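Local coordinates for protein mannitol dehydrogenase (Helicobacter pylori, PDB 3TWO) that probably catalyses the zinc-dependent, NADP(H)-linked interconversion of cinnamyl alcohols and their aldehydes, as a medium-chain alcohol dehydrogenase, at residues D45-S48 and E52-E55; A9-D14 and K18-S23; Y327-H332 and F337-D342. All coordinates share one frame; numbering follows the deposited sequence.

Contact 1 of 3, residues D45-S48 and E52-E55; sequences DIHS and EWKE. With NDP (NADPH dihydro-nicotinamide-adenine-dinucleotide phosphate), chain F.
A buried histidine-carboxylate and aromatic contact joins His-47, on helix 43-49 of the GroES-like region, to Glu-52 and Trp-53 in the loop that follows, at the ribose next to the nicotinamide of NADPH. The backbone closes the turn with a nearly straight bond of 2.8 Å from Glu-52 N to His-47 O. The side chain of Glu-52, extended beyond CG, then reaches back to the edge of the imidazole, the two side chains crossing at about a right angle. His-47 ND1 donates to Glu-52 OE1 over 2.8 Å, nearly along the C-O axis of the carboxylate but 21° out of the ring plane. With ND1 acting as donor, the imidazole is held in rotation, and its other nitrogen, NE2, lies 2.7 Å from O3D of NADPH, a hydrogen bond in which either group could be the donor. Glu-52 is thus a second-shell residue that positions the one touching the cofactor. Trp-53 packs on one side of His-47: the methylene CB sits over the indole face, 3.3 Å from Trp-53 CE2, as a CH-pi contact, while the two rings, 30° apart in plane, are slid so that they barely overlap. The indole edge faces O2D of the same ribose, and NE1 is hydrogen-bonded to Leu-266 O. Phe-278 of the second subunit meets the Trp-53 ring edge-to-face, and Ile-46 packs against helix 323-331.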
loop_
_atom_site.group_PDB
_atom_site.type_symbol
_atom_site.label_atom_id
_atom_site.label_comp_id
_atom_site.label_asym_id
_atom_site.label_seq_id
_atom_site.Cartn_x
_atom_site.Cartn_y
_atom_site.Cartn_z
ATOM N N ASP B 45 -16.905 -4.044 18.055
ATOM C CA ASP B 45 -17.414 -4.628 19.298
ATOM C C ASP B 45 -17.615 -6.167 19.132
ATOM O O ASP B 45 -17.325 -6.984 20.034
ATOM C CB ASP B 45 -18.737 -3.973 19.706
ATOM C CG ASP B 45 -18.591 -2.469 20.036
ATOM O OD1 ASP B 45 -17.480 -1.909 20.177
ATOM O OD2 ASP B 45 -19.630 -1.818 20.178
ATOM N N ILE B 46 -18.149 -6.524 17.970
ATOM C CA ILE B 46 -18.520 -7.891 17.675
ATOM C C ILE B 46 -17.255 -8.720 17.402
ATOM O O ILE B 46 -17.143 -9.852 17.929
ATOM C CB ILE B 46 -19.390 -7.957 16.401
ATOM C CG1 ILE B 46 -20.650 -7.107 16.561
ATOM C CG2 ILE B 46 -19.743 -9.429 16.086
ATOM C CD1 ILE B 46 -21.458 -6.956 15.243
ATOM N N HIS B 47 -16.344 -8.182 16.565
ATOM C CA HIS B 47 -15.063 -8.832 16.289
ATOM C C HIS B 47 -14.350 -9.126 17.641
ATOM O O HIS B 47 -13.790 -10.246 17.833
ATOM C CB HIS B 47 -14.143 -7.941 15.441
ATOM C CG HIS B 47 -14.609 -7.682 14.022
ATOM N ND1 HIS B 47 -14.932 -8.693 13.134
ATOM C CD2 HIS B 47 -14.731 -6.518 13.313
ATOM C CE1 HIS B 47 -15.270 -8.174 11.954
ATOM N NE2 HIS B 47 -15.105 -6.861 12.024
ATOM N N SER B 48 -14.411 -8.172 18.591
ATOM C CA SER B 48 -13.690 -8.384 19.859
ATOM C C SER B 48 -14.439 -9.379 20.708
ATOM O O SER B 48 -13.830 -10.373 21.194
ATOM C CB SER B 48 -13.458 -7.100 20.665
ATOM O OG SER B 48 -13.010 -6.052 19.821
ATOM N N GLU B 52 -12.483 -12.629 17.096
ATOM C CA GLU B 52 -12.293 -12.856 15.649
ATOM C C GLU B 52 -10.933 -12.384 15.212
ATOM O O GLU B 52 -10.460 -12.736 14.123
ATOM C CB GLU B 52 -13.433 -12.180 14.835
ATOM C CG GLU B 52 -14.728 -13.024 14.957
ATOM C CD GLU B 52 -15.994 -12.404 14.304
ATOM O OE1 GLU B 52 -15.997 -11.241 13.827
ATOM O OE2 GLU B 52 -17.020 -13.110 14.292
ATOM N N TRP B 53 -10.320 -11.543 16.043
ATOM C CA TRP B 53 -9.011 -10.960 15.741
ATOM C C TRP B 53 -7.903 -11.633 16.537
ATOM O O TRP B 53 -6.799 -11.764 16.071
ATOM C CB TRP B 53 -8.992 -9.510 16.125
ATOM C CG TRP B 53 -9.869 -8.613 15.300
ATOM C CD1 TRP B 53 -10.334 -8.828 14.016
ATOM C CD2 TRP B 53 -10.343 -7.334 15.704
ATOM N NE1 TRP B 53 -11.105 -7.725 13.594
ATOM C CE2 TRP B 53 -11.110 -6.790 14.606
ATOM C CE3 TRP B 53 -10.204 -6.581 16.876
ATOM C CZ2 TRP B 53 -11.744 -5.526 14.675
ATOM C CZ3 TRP B 53 -10.835 -5.283 16.932
ATOM C CH2 TRP B 53 -11.582 -4.785 15.818
ATOM N N LYS B 54 -8.233 -11.964 17.781
ATOM C CA LYS B 54 -7.349 -12.538 18.748
ATOM C C LYS B 54 -8.231 -13.088 19.907
ATOM O O LYS B 54 -9.440 -12.893 19.939
ATOM C CB LYS B 54 -6.394 -11.453 19.293
ATOM C CG LYS B 54 -7.135 -10.326 20.031
ATOM C CD LYS B 54 -6.171 -9.271 20.578
ATOM C CE LYS B 54 -6.967 -8.242 21.317
ATOM N NZ LYS B 54 -6.627 -6.898 20.785
ATOM N N GLU B 55 -7.580 -13.722 20.859
ATOM C CA GLU B 55 -8.193 -14.218 22.030
ATOM C C GLU B 55 -8.633 -13.044 22.903
ATOM O O GLU B 55 -7.822 -12.203 23.256
ATOM C CB GLU B 55 -7.143 -15.040 22.743
ATOM C CG GLU B 55 -6.968 -16.402 22.146
ATOM C CD GLU B 55 -8.101 -17.291 22.577
ATOM O OE1 GLU B 55 -9.105 -17.413 21.831
ATOM O OE2 GLU B 55 -8.008 -17.836 23.707
HETATM P PA NDP F . -21.142 -2.665 10.149
HETATM O O1A NDP F . -21.557 -4.048 9.870
HETATM O O2A NDP F . -22.082 -1.401 10.174
HETATM O O5B NDP F . -21.025 -2.367 8.550
HETATM C C5B NDP F . -20.321 -3.322 7.591
HETATM C C4B NDP F . -20.947 -3.141 6.213
HETATM O O4B NDP F . -20.230 -3.795 5.084
HETATM C C3B NDP F . -22.384 -3.709 6.242
HETATM O O3B NDP F . -23.270 -2.706 5.614
HETATM C C2B NDP F . -22.261 -4.980 5.359
HETATM O O2B NDP F . -23.542 -5.157 4.725
HETATM C C1B NDP F . -21.246 -4.531 4.282
HETATM N N9A NDP F . -20.421 -5.640 3.750
HETATM C C8A NDP F . -20.049 -6.741 4.443
HETATM N N7A NDP F . -19.276 -7.454 3.640
HETATM C C5A NDP F . -19.159 -6.826 2.473
HETATM C C6A NDP F . -18.486 -7.110 1.299
HETATM N N6A NDP F . -17.734 -8.249 1.114
HETATM N N1A NDP F . -18.616 -6.229 0.314
HETATM C C2A NDP F . -19.304 -5.114 0.419
HETATM N N3A NDP F . -19.940 -4.810 1.525
HETATM C C4A NDP F . -19.885 -5.671 2.556
HETATM O O3 NDP F . -19.598 -2.385 10.321
HETATM P PN NDP F . -18.957 -1.093 10.825
HETATM O O1N NDP F . -19.133 0.026 9.872
HETATM O O2N NDP F . -19.209 -0.757 12.319
HETATM O O5D NDP F . -17.443 -1.522 10.823
HETATM C C5D NDP F . -16.893 -2.136 9.558
HETATM C C4D NDP F . -15.439 -2.715 9.814
HETATM O O4D NDP F . -14.697 -1.542 10.198
HETATM C C3D NDP F . -15.305 -3.739 10.974
HETATM O O3D NDP F . -14.353 -4.763 10.572
HETATM C C2D NDP F . -14.797 -2.836 12.121
HETATM O O2D NDP F . -14.035 -3.572 13.014
HETATM C C1D NDP F . -13.860 -1.892 11.331
HETATM N N1N NDP F . -13.450 -0.655 12.078
HETATM C C2N NDP F . -12.108 -0.228 11.964
HETATM C C3N NDP F . -11.672 0.908 12.627
HETATM C C7N NDP F . -10.238 1.386 12.409
HETATM O O7N NDP F . -9.603 1.046 11.398
HETATM N N7N NDP F . -9.852 2.366 13.218
HETATM C C4N NDP F . -12.573 1.617 13.456
HETATM C C5N NDP F . -13.939 1.223 13.551
HETATM C C6N NDP F . -14.380 0.097 12.886
HETATM P P2B NDP F . -24.236 -6.549 4.562
HETATM O O1X NDP F . -25.761 -6.293 5.108
HETATM O O2X NDP F . -24.087 -7.024 3.183
HETATM O O3X NDP F . -23.567 -7.540 5.609
#

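Contact 2 of 3, residues A9-D14 and K18-S23; sequences AIFSKD and KPHDFS
The Phe-11 ring turns its edge toward the face of the His-20 imidazole in a T-shaped pair, the planes 88° apart and the centroids separated by 5.5 Å. The phenyl atom that leads is CZ, 3.9 Å from His-20 ND1. The ammonium of Lys-18 approaches the same phenyl ring obliquely, NZ standing 3.6 Å from Phe-11 CE1. It gets there because the lysine chain bends at both chi3 and chi4 (-68° and 65°), bringing its end round toward Phe-11. On the same side of the imidazole plane, the methyl of Ala-9 packs against the root of His-20, CB to CB at 3.5 Å, and also touches CG and CD2. Beneath these side chains, Ala-9 and Lys-18 form an antiparallel hydrogen-bonded pair: Ala-9 N gives to Lys-18 O at 3.0 Å, and Lys-18 N returns to Ala-9 O at 2.9 Å. The pair lies at the loop end of the two-stranded antiparallel sheet of strands 3-9 and 18-24, along which the pairing runs on, with backbone bonds linking His-20 with Gly-7 and Phe-22 with Ser-5. Next to Ala-9, the backbone of Ile-10 is hydrogen-bonded to Met-60, in the loop before strand 65-73.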
loop_
_atom_site.group_PDB
_atom_site.type_symbol
_atom_site.label_atom_id
_atom_site.label_comp_id
_atom_site.label_asym_id
_atom_site.label_seq_id
_atom_site.Cartn_x
_atom_site.Cartn_y
_atom_site.Cartn_z
ATOM N N ALA B 9 -22.157 -7.430 29.802
ATOM C CA ALA B 9 -20.939 -8.206 29.607
ATOM C C ALA B 9 -21.175 -9.530 28.867
ATOM O O ALA B 9 -22.228 -10.177 29.022
ATOM C CB ALA B 9 -20.201 -8.509 30.997
ATOM N N ILE B 10 -20.144 -9.954 28.123
ATOM C CA ILE B 10 -20.108 -11.316 27.539
ATOM C C ILE B 10 -18.968 -12.111 28.159
ATOM O O ILE B 10 -17.858 -11.577 28.343
ATOM C CB ILE B 10 -19.998 -11.202 25.994
ATOM C CG1 ILE B 10 -19.936 -12.588 25.339
ATOM C CG2 ILE B 10 -18.798 -10.278 25.584
ATOM C CD1 ILE B 10 -19.881 -12.527 23.779
ATOM N N PHE B 11 -19.209 -13.366 28.531
ATOM C CA PHE B 11 -18.204 -14.078 29.307
ATOM C C PHE B 11 -17.289 -15.020 28.540
ATOM O O PHE B 11 -16.309 -15.555 29.111
ATOM C CB PHE B 11 -18.868 -14.860 30.413
ATOM C CG PHE B 11 -19.041 -14.065 31.664
ATOM C CD1 PHE B 11 -19.987 -13.013 31.712
ATOM C CD2 PHE B 11 -18.240 -14.335 32.797
ATOM C CE1 PHE B 11 -20.161 -12.247 32.885
ATOM C CE2 PHE B 11 -18.398 -13.572 33.979
ATOM C CZ PHE B 11 -19.381 -12.520 34.018
ATOM N N SER B 12 -17.665 -15.325 27.315
ATOM C CA SER B 12 -16.782 -16.030 26.420
ATOM C C SER B 12 -17.383 -15.876 25.024
ATOM O O SER B 12 -18.485 -15.382 24.869
ATOM C CB SER B 12 -16.621 -17.491 26.778
ATOM O OG SER B 12 -17.761 -18.191 26.361
ATOM N N LYS B 13 -16.647 -16.320 24.024
ATOM C CA LYS B 13 -16.898 -15.921 22.645
ATOM C C LYS B 13 -18.222 -16.442 22.105
ATOM O O LYS B 13 -18.744 -15.889 21.180
ATOM C CB LYS B 13 -15.766 -16.463 21.770
ATOM C CG LYS B 13 -15.844 -18.001 21.684
ATOM C CD LYS B 13 -14.547 -18.638 21.414
ATOM C CE LYS B 13 -14.121 -18.426 20.036
ATOM N NZ LYS B 13 -13.189 -19.547 19.897
ATOM N N ASP B 14 -18.756 -17.506 22.669
ATOM C CA ASP B 14 -20.035 -18.069 22.219
ATOM C C ASP B 14 -21.226 -17.836 23.129
ATOM O O ASP B 14 -22.249 -18.490 22.924
ATOM C CB ASP B 14 -19.964 -19.594 22.056
ATOM C CG ASP B 14 -18.901 -20.029 21.092
ATOM O OD1 ASP B 14 -18.772 -19.432 20.005
ATOM O OD2 ASP B 14 -18.202 -20.995 21.434
ATOM N N LYS B 18 -25.068 -10.347 29.281
ATOM C CA LYS B 18 -25.902 -10.359 30.489
ATOM C C LYS B 18 -25.581 -9.149 31.334
ATOM O O LYS B 18 -24.469 -8.644 31.254
ATOM C CB LYS B 18 -25.647 -11.621 31.323
ATOM C CG LYS B 18 -25.932 -12.936 30.587
ATOM C CD LYS B 18 -25.562 -14.255 31.393
ATOM C CE LYS B 18 -24.034 -14.472 31.621
ATOM N NZ LYS B 18 -23.534 -13.388 32.498
ATOM N N PRO B 19 -26.542 -8.686 32.161
ATOM C CA PRO B 19 -26.260 -7.610 33.143
ATOM C C PRO B 19 -25.076 -7.992 34.010
ATOM O O PRO B 19 -24.995 -9.101 34.487
ATOM C CB PRO B 19 -27.555 -7.555 34.003
ATOM C CG PRO B 19 -28.622 -7.929 32.975
ATOM C CD PRO B 19 -27.974 -9.071 32.166
ATOM N N HIS B 20 -24.135 -7.090 34.197
ATOM C CA HIS B 20 -22.953 -7.429 34.963
ATOM C C HIS B 20 -22.661 -6.233 35.852
ATOM O O HIS B 20 -22.586 -5.081 35.358
ATOM C CB HIS B 20 -21.805 -7.698 33.976
ATOM C CG HIS B 20 -20.486 -8.016 34.612
ATOM N ND1 HIS B 20 -20.313 -9.060 35.502
ATOM C CD2 HIS B 20 -19.257 -7.456 34.447
ATOM C CE1 HIS B 20 -19.045 -9.106 35.889
ATOM N NE2 HIS B 20 -18.381 -8.149 35.254
ATOM N N ASP B 21 -22.536 -6.502 37.155
ATOM C CA ASP B 21 -22.048 -5.537 38.118
ATOM C C ASP B 21 -20.553 -5.580 38.165
ATOM O O ASP B 21 -19.966 -6.657 38.175
ATOM C CB ASP B 21 -22.546 -5.892 39.539
ATOM C CG ASP B 21 -24.066 -5.842 39.647
ATOM O OD1 ASP B 21 -24.701 -4.930 39.047
ATOM O OD2 ASP B 21 -24.621 -6.728 40.333
ATOM N N PHE B 22 -19.934 -4.398 38.234
ATOM C CA PHE B 22 -18.477 -4.290 38.330
ATOM C C PHE B 22 -18.097 -2.970 38.946
ATOM O O PHE B 22 -18.957 -2.236 39.416
ATOM C CB PHE B 22 -17.772 -4.475 36.960
ATOM C CG PHE B 22 -18.059 -3.400 35.957
ATOM C CD1 PHE B 22 -17.073 -2.480 35.610
ATOM C CD2 PHE B 22 -19.323 -3.296 35.352
ATOM C CE1 PHE B 22 -17.318 -1.478 34.604
ATOM C CE2 PHE B 22 -19.592 -2.308 34.384
ATOM C CZ PHE B 22 -18.581 -1.411 33.969
ATOM N N SER B 23 -16.799 -2.693 38.977
ATOM C CA SER B 23 -16.316 -1.437 39.494
ATOM C C SER B 23 -15.169 -0.924 38.609
ATOM O O SER B 23 -14.479 -1.698 37.905
ATOM C CB SER B 23 -15.895 -1.582 40.981
ATOM O OG SER B 23 -14.654 -2.266 41.046
#

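Contact 3 of 3, residues Y327-H332 and F337-D342; sequences YHNLTH and FRYVID. With NDP (NADPH dihydro-nicotinamide-adenine-dinucleotide phosphate), chain F.
Asn-329 and Tyr-339 each set CG anti to their carbonyl carbon (chi1 -79° and -69°), which sends the amide off the helix and the phenol off the strand until they meet. Asn-329 ND2 donates to Tyr-339 OH over 3.1 Å, the hydroxyl lying 18° out of the amide plane, and the two side chains cross at about a right angle. One helix position on, Leu-330 lies along the edge of the same ring, its CD1 4.0 Å from Tyr-339 CD1, while its other methyl, CD2, turns to the cofactor and stands 3.6 Å from O1A of the NADPH diphosphate. The leucine therefore bridges tyrosine and cofactor. Arg-338 leaves the strand in another direction, its chain bent at chi2, and brings its guanidinium to the phosphate on the nicotinamide side (PN): NH1 is hydrogen-bonded to O2N of NADPH at 2.8 Å, and NH2 adds a weak bond to the same oxygen. A salt bridge from NE to Glu-65 probably steadies the guanidinium. Helix 323-331 and strand 338-342 belong to the beta-alpha-beta unit begun by strand 315-318, with which strand 338-342 pairs in parallel, and Leu-330 and Arg-338 give this unit its share of the NADPH pocket, at the diphosphate.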
loop_
_atom_site.group_PDB
_atom_site.type_symbol
_atom_site.label_atom_id
_atom_site.label_comp_id
_atom_site.label_asym_id
_atom_site.label_seq_id
_atom_site.Cartn_x
_atom_site.Cartn_y
_atom_site.Cartn_z
ATOM N N TYR B 327 -26.268 -7.694 17.202
ATOM C CA TYR B 327 -25.076 -8.419 16.714
ATOM C C TYR B 327 -25.503 -9.483 15.669
ATOM O O TYR B 327 -24.875 -9.642 14.644
ATOM C CB TYR B 327 -24.382 -9.140 17.881
ATOM C CG TYR B 327 -23.427 -8.322 18.744
ATOM C CD1 TYR B 327 -23.608 -6.943 18.940
ATOM C CD2 TYR B 327 -22.300 -8.946 19.336
ATOM C CE1 TYR B 327 -22.708 -6.205 19.716
ATOM C CE2 TYR B 327 -21.396 -8.218 20.121
ATOM C CZ TYR B 327 -21.634 -6.864 20.325
ATOM O OH TYR B 327 -20.764 -6.156 21.073
ATOM N N HIS B 328 -26.570 -10.208 15.937
ATOM C CA HIS B 328 -27.091 -11.121 14.923
ATOM C C HIS B 328 -27.332 -10.365 13.593
ATOM O O HIS B 328 -26.846 -10.764 12.530
ATOM C CB HIS B 328 -28.425 -11.753 15.360
ATOM C CG HIS B 328 -29.076 -12.536 14.263
ATOM N ND1 HIS B 328 -28.662 -13.809 13.930
ATOM C CD2 HIS B 328 -30.039 -12.208 13.365
ATOM C CE1 HIS B 328 -29.362 -14.248 12.895
ATOM N NE2 HIS B 328 -30.213 -13.303 12.539
ATOM N N ASN B 329 -28.073 -9.261 13.678
ATOM C CA ASN B 329 -28.468 -8.508 12.486
ATOM C C ASN B 329 -27.261 -8.026 11.745
ATOM O O ASN B 329 -27.199 -8.136 10.524
ATOM C CB ASN B 329 -29.334 -7.351 12.900
ATOM C CG ASN B 329 -30.749 -7.788 13.182
ATOM O OD1 ASN B 329 -31.108 -8.912 12.877
ATOM N ND2 ASN B 329 -31.575 -6.885 13.704
ATOM N N LEU B 330 -26.260 -7.575 12.506
ATOM C CA LEU B 330 -25.023 -7.052 11.939
ATOM C C LEU B 330 -24.165 -8.123 11.281
ATOM O O LEU B 330 -23.305 -7.824 10.454
ATOM C CB LEU B 330 -24.223 -6.289 13.022
ATOM C CG LEU B 330 -24.726 -4.851 13.324
ATOM C CD1 LEU B 330 -24.221 -4.371 14.709
ATOM C CD2 LEU B 330 -24.374 -3.790 12.133
ATOM N N THR B 331 -24.365 -9.378 11.667
ATOM C CA THR B 331 -23.548 -10.472 11.090
ATOM C C THR B 331 -24.370 -11.325 10.122
ATOM O O THR B 331 -23.866 -12.311 9.614
ATOM C CB THR B 331 -22.953 -11.368 12.198
ATOM O OG1 THR B 331 -23.980 -11.724 13.143
ATOM C CG2 THR B 331 -21.895 -10.632 12.900
ATOM N N HIS B 332 -25.644 -10.978 9.892
ATOM C CA HIS B 332 -26.434 -11.774 8.971
ATOM C C HIS B 332 -27.120 -10.923 7.930
ATOM O O HIS B 332 -28.183 -11.275 7.458
ATOM C CB HIS B 332 -27.416 -12.654 9.707
ATOM C CG HIS B 332 -26.740 -13.698 10.541
ATOM N ND1 HIS B 332 -26.093 -13.391 11.725
ATOM C CD2 HIS B 332 -26.595 -15.039 10.363
ATOM C CE1 HIS B 332 -25.567 -14.496 12.234
ATOM N NE2 HIS B 332 -25.881 -15.513 11.447
ATOM N N PHE B 337 -27.943 0.975 9.562
ATOM C CA PHE B 337 -26.694 1.696 9.720
ATOM C C PHE B 337 -26.169 1.475 11.139
ATOM O O PHE B 337 -25.710 0.338 11.436
ATOM C CB PHE B 337 -26.799 3.151 9.212
ATOM C CG PHE B 337 -27.216 3.235 7.724
ATOM C CD1 PHE B 337 -28.526 3.628 7.346
ATOM C CD2 PHE B 337 -26.329 2.885 6.706
ATOM C CE1 PHE B 337 -28.887 3.715 5.991
ATOM C CE2 PHE B 337 -26.701 2.960 5.353
ATOM C CZ PHE B 337 -28.001 3.386 5.007
ATOM N N ARG B 338 -26.240 2.481 12.020
ATOM C CA ARG B 338 -25.770 2.292 13.401
ATOM C C ARG B 338 -26.927 1.947 14.311
ATOM O O ARG B 338 -28.014 2.567 14.192
ATOM C CB ARG B 338 -25.009 3.540 13.926
ATOM C CG ARG B 338 -23.484 3.451 13.707
ATOM C CD ARG B 338 -22.850 2.601 14.821
ATOM N NE ARG B 338 -21.395 2.596 14.810
ATOM C CZ ARG B 338 -20.637 1.795 14.060
ATOM N NH1 ARG B 338 -21.196 0.991 13.156
ATOM N NH2 ARG B 338 -19.315 1.867 14.165
ATOM N N TYR B 339 -26.694 0.993 15.223
ATOM C CA TYR B 339 -27.540 0.816 16.441
ATOM C C TYR B 339 -26.958 1.639 17.586
ATOM O O TYR B 339 -25.702 1.742 17.738
ATOM C CB TYR B 339 -27.618 -0.650 16.899
ATOM C CG TYR B 339 -28.396 -1.553 15.949
ATOM C CD1 TYR B 339 -27.719 -2.417 15.059
ATOM C CD2 TYR B 339 -29.792 -1.519 15.906
ATOM C CE1 TYR B 339 -28.437 -3.250 14.189
ATOM C CE2 TYR B 339 -30.519 -2.329 15.036
ATOM C CZ TYR B 339 -29.842 -3.187 14.198
ATOM O OH TYR B 339 -30.556 -3.965 13.340
ATOM N N VAL B 340 -27.851 2.259 18.370
ATOM C CA VAL B 340 -27.393 3.005 19.523
ATOM C C VAL B 340 -28.209 2.613 20.759
ATOM O O VAL B 340 -29.462 2.578 20.703
ATOM C CB VAL B 340 -27.471 4.494 19.313
ATOM C CG1 VAL B 340 -27.188 5.174 20.643
ATOM C CG2 VAL B 340 -26.479 4.964 18.220
ATOM N N ILE B 341 -27.508 2.306 21.855
ATOM C CA ILE B 341 -28.191 1.866 23.083
ATOM C C ILE B 341 -28.573 3.060 23.930
ATOM O O ILE B 341 -27.756 3.922 24.222
ATOM C CB ILE B 341 -27.348 0.906 23.944
ATOM C CG1 ILE B 341 -26.898 -0.338 23.132
ATOM C CG2 ILE B 341 -28.153 0.498 25.205
ATOM C CD1 ILE B 341 -25.756 -1.091 23.772
ATOM N N ASP B 342 -29.831 3.108 24.318
ATOM C CA ASP B 342 -30.266 4.178 25.182
ATOM C C ASP B 342 -30.023 3.684 26.617
ATOM O O ASP B 342 -30.773 2.858 27.163
ATOM C CB ASP B 342 -31.719 4.555 24.821
ATOM C CG ASP B 342 -32.366 5.460 25.837
ATOM O OD1 ASP B 342 -31.848 5.629 26.949
ATOM O OD2 ASP B 342 -33.437 5.960 25.504
HETATM P PA NDP F . -21.142 -2.665 10.149
HETATM O O1A NDP F . -21.557 -4.048 9.870
HETATM O O2A NDP F . -22.082 -1.401 10.174
HETATM O O5B NDP F . -21.025 -2.367 8.550
HETATM C C5B NDP F . -20.321 -3.322 7.591
HETATM C C4B NDP F . -20.947 -3.141 6.213
HETATM O O4B NDP F . -20.230 -3.795 5.084
HETATM C C3B NDP F . -22.384 -3.709 6.242
HETATM O O3B NDP F . -23.270 -2.706 5.614
HETATM C C2B NDP F . -22.261 -4.980 5.359
HETATM O O2B NDP F . -23.542 -5.157 4.725
HETATM C C1B NDP F . -21.246 -4.531 4.282
HETATM N N9A NDP F . -20.421 -5.640 3.750
HETATM C C8A NDP F . -20.049 -6.741 4.443
HETATM N N7A NDP F . -19.276 -7.454 3.640
HETATM C C5A NDP F . -19.159 -6.826 2.473
HETATM C C6A NDP F . -18.486 -7.110 1.299
HETATM N N6A NDP F . -17.734 -8.249 1.114
HETATM N N1A NDP F . -18.616 -6.229 0.314
HETATM C C2A NDP F . -19.304 -5.114 0.419
HETATM N N3A NDP F . -19.940 -4.810 1.525
HETATM C C4A NDP F . -19.885 -5.671 2.556
HETATM O O3 NDP F . -19.598 -2.385 10.321
HETATM P PN NDP F . -18.957 -1.093 10.825
HETATM O O1N NDP F . -19.133 0.026 9.872
HETATM O O2N NDP F . -19.209 -0.757 12.319
HETATM O O5D NDP F . -17.443 -1.522 10.823
HETATM C C5D NDP F . -16.893 -2.136 9.558
HETATM C C4D NDP F . -15.439 -2.715 9.814
HETATM O O4D NDP F . -14.697 -1.542 10.198
HETATM C C3D NDP F . -15.305 -3.739 10.974
HETATM O O3D NDP F . -14.353 -4.763 10.572
HETATM C C2D NDP F . -14.797 -2.836 12.121
HETATM O O2D NDP F . -14.035 -3.572 13.014
HETATM C C1D NDP F . -13.860 -1.892 11.331
HETATM N N1N NDP F . -13.450 -0.655 12.078
HETATM C C2N NDP F . -12.108 -0.228 11.964
HETATM C C3N NDP F . -11.672 0.908 12.627
HETATM C C7N NDP F . -10.238 1.386 12.409
HETATM O O7N NDP F . -9.603 1.046 11.398
HETATM N N7N NDP F . -9.852 2.366 13.218
HETATM C C4N NDP F . -12.573 1.617 13.456
HETATM C C5N NDP F . -13.939 1.223 13.551
HETATM C C6N NDP F . -14.380 0.097 12.886
HETATM P P2B NDP F . -24.236 -6.549 4.562
HETATM O O1X NDP F . -25.761 -6.293 5.108
HETATM O O2X NDP F . -24.087 -7.024 3.183
HETATM O O3X NDP F . -23.567 -7.540 5.609
#

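How the contacts relate
Contacts 1 and 3 share the cofactor: His-47 of contact 1 hydrogen-bonds the ribose beside the nicotinamide and Trp-53 borders it, while 327-332 and 337-342 meet the diphosphate. Their centres are 16 Å apart, yet their helices touch, with Ile-46 CD1 3.6 Å from Leu-330 CB and Asp-45 CB 3.3 Å from Tyr-327 OH. The zinc held by Cys-42, His-64 and Cys-160, probably catalytic as in related alcohol dehydrogenases, belongs to the same site. Contact 2 touches neither: its centre lies 15 Å from that of contact 1 and 18 Å from that of contact 3, nearest atoms about 5 and 6 Å apart, though Phe-17, between its segments, meets Tyr-327 edge-to-face. It is peripheral packing near the N-terminus.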